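Local coordinates for protein pyruvate kinase (Pseudomonas aeruginosa, PDB 6QXL) that probably catalyses the last step of glycolysis, in which phosphoenolpyruvate and ADP yield pyruvate and ATP, at residues V9-P14 and V32-F37. Numbering follows the deposited sequence.
Sequences VATLGP and VARLNF
Thr11 and Arg34, paired on neighbouring parallel strands, illustrate how a barrel rim can aim a charged group. The arginine leaves its strand with CG anti to the backbone N (chi1 168°) and stays extended as far as NE, running alongside the threonine. NH1 donates a hydrogen bond to Thr11 OG1 (2.8 Å, 160° at the hydrogen), the hydroxyl oxygen lying at the guanidinium edge, in plane. Asp68 forms a salt bridge with NE, so the guanidinium is held from two strands, which probably limits its rotation; Leu315 O in turn hydrogen-bonds Thr11 OG1 and positions it. Beneath this polar end the packing is tight: Val9 CG2 sits 3.9 Å from Val32 CB, and Val9 CG1 meets Arg34 CB at 4.0 Å. Three backbone bonds join the strands, Ala10 N to Val32 O, Arg34 N to Ala10 O and Leu12 N to Arg34 O. On the side of Ala33, Leu12 CD1 packs 3.7 Å from Leu35 CD2, both leucines meeting helix 42-58, and also touches Ala33 CB. The contact loosens beyond Leu12, where the segments separate; CB of partly exposed Asn36 comes no nearer than 4.5 Å to Thr11 CG2. Malonate beside Arg34 and magnesium about 6 Å from its side chain fit an active site at the C-terminal strand ends; strand 7-11, helix 19-28 and strand 32-36 form the TIM barrel's first beta-alpha-beta unit.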
loop_
_atom_site.group_PDB
_atom_site.type_symbol
_atom_site.label_atom_id
_atom_site.label_comp_id
_atom_site.label_asym_id
_atom_site.label_seq_id
_atom_site.Cartn_x
_atom_site.Cartn_y
_atom_site.Cartn_z
ATOM N N VAL A 9 23.526 15.037 21.734
ATOM C CA VAL A 9 23.513 16.104 22.721
ATOM C C VAL A 9 24.140 15.589 24.011
ATOM O O VAL A 9 23.695 14.577 24.555
ATOM C CB VAL A 9 22.092 16.553 23.030
ATOM C CG1 VAL A 9 22.105 17.708 24.018
ATOM C CG2 VAL A 9 21.380 16.932 21.747
ATOM N N ALA A 10 25.165 16.285 24.496
ATOM C CA ALA A 10 25.887 15.881 25.712
ATOM C C ALA A 10 25.732 16.972 26.753
ATOM O O ALA A 10 26.083 18.128 26.503
ATOM C CB ALA A 10 27.348 15.639 25.413
ATOM N N THR A 11 25.194 16.601 27.913
ATOM C CA THR A 11 25.080 17.545 29.008
ATOM C C THR A 11 26.434 17.693 29.688
ATOM O O THR A 11 27.122 16.703 29.921
ATOM C CB THR A 11 24.044 17.076 30.041
ATOM O OG1 THR A 11 22.756 17.022 29.424
ATOM C CG2 THR A 11 23.975 18.062 31.162
ATOM N N LEU A 12 26.798 18.930 30.007
ATOM C CA LEU A 12 28.049 19.200 30.721
ATOM C C LEU A 12 27.830 19.288 32.219
ATOM O O LEU A 12 26.738 19.612 32.699
ATOM C CB LEU A 12 28.694 20.485 30.230
ATOM C CG LEU A 12 28.918 20.518 28.716
ATOM C CD1 LEU A 12 29.583 21.839 28.356
ATOM C CD2 LEU A 12 29.712 19.302 28.226
ATOM N N GLY A 13 28.895 18.991 32.950
ATOM C CA GLY A 13 28.871 19.035 34.408
ATOM C C GLY A 13 30.243 18.766 35.003
ATOM O O GLY A 13 31.252 18.788 34.297
ATOM N N PRO A 14 30.299 18.475 36.309
ATOM C CA PRO A 14 31.576 18.218 36.998
ATOM C C PRO A 14 32.519 17.258 36.281
ATOM O O PRO A 14 33.713 17.498 36.248
ATOM C CB PRO A 14 31.136 17.618 38.320
ATOM C CG PRO A 14 29.777 18.187 38.557
ATOM C CD PRO A 14 29.152 18.481 37.235
ATOM N N VAL A 32 26.042 18.836 20.148
ATOM C CA VAL A 32 25.406 19.879 20.960
ATOM C C VAL A 32 25.813 19.688 22.419
ATOM O O VAL A 32 25.774 18.573 22.935
ATOM C CB VAL A 32 23.875 19.816 20.882
ATOM C CG1 VAL A 32 23.221 20.900 21.735
ATOM C CG2 VAL A 32 23.429 19.944 19.455
ATOM N N ALA A 33 26.195 20.781 23.072
ATOM C CA ALA A 33 26.485 20.768 24.487
ATOM C C ALA A 33 25.314 21.404 25.209
ATOM O O ALA A 33 24.901 22.523 24.868
ATOM C CB ALA A 33 27.763 21.535 24.776
ATOM N N ARG A 34 24.773 20.688 26.199
ATOM C CA ARG A 34 23.638 21.175 26.969
ATOM C C ARG A 34 24.148 21.720 28.301
ATOM O O ARG A 34 24.917 21.055 29.002
ATOM C CB ARG A 34 22.636 20.035 27.207
ATOM C CG ARG A 34 21.535 20.311 28.224
ATOM C CD ARG A 34 20.510 19.196 28.156
ATOM N NE ARG A 34 19.499 19.327 29.218
ATOM C CZ ARG A 34 19.550 18.757 30.422
ATOM N NH1 ARG A 34 20.556 17.971 30.784
ATOM N NH2 ARG A 34 18.566 18.970 31.277
ATOM N N LEU A 35 23.710 22.923 28.634
ATOM C CA LEU A 35 24.076 23.573 29.868
ATOM C C LEU A 35 22.817 23.595 30.699
ATOM O O LEU A 35 21.862 24.315 30.367
ATOM C CB LEU A 35 24.577 24.994 29.606
ATOM C CG LEU A 35 25.618 25.147 28.498
ATOM C CD1 LEU A 35 26.014 26.630 28.427
ATOM C CD2 LEU A 35 26.863 24.324 28.730
ATOM N N ASN A 36 22.797 22.795 31.764
ATOM C CA ASN A 36 21.602 22.665 32.580
ATOM C C ASN A 36 21.618 23.744 33.639
ATOM O O ASN A 36 22.422 23.690 34.554
ATOM C CB ASN A 36 21.538 21.254 33.182
ATOM C CG ASN A 36 20.288 21.011 33.991
ATOM O OD1 ASN A 36 19.354 21.819 33.994
ATOM N ND2 ASN A 36 20.269 19.904 34.687
ATOM N N PHE A 37 20.726 24.714 33.524
ATOM C CA PHE A 37 20.710 25.825 34.477
ATOM C C PHE A 37 20.201 25.440 35.850
ATOM O O PHE A 37 20.338 26.222 36.770
ATOM C CB PHE A 37 19.905 27.021 33.943
ATOM C CG PHE A 37 20.529 27.714 32.760
ATOM C CD1 PHE A 37 21.880 28.058 32.747
ATOM C CD2 PHE A 37 19.758 28.035 31.651
ATOM C CE1 PHE A 37 22.448 28.708 31.657
ATOM C CE2 PHE A 37 20.309 28.688 30.552
ATOM C CZ PHE A 37 21.658 29.034 30.555
#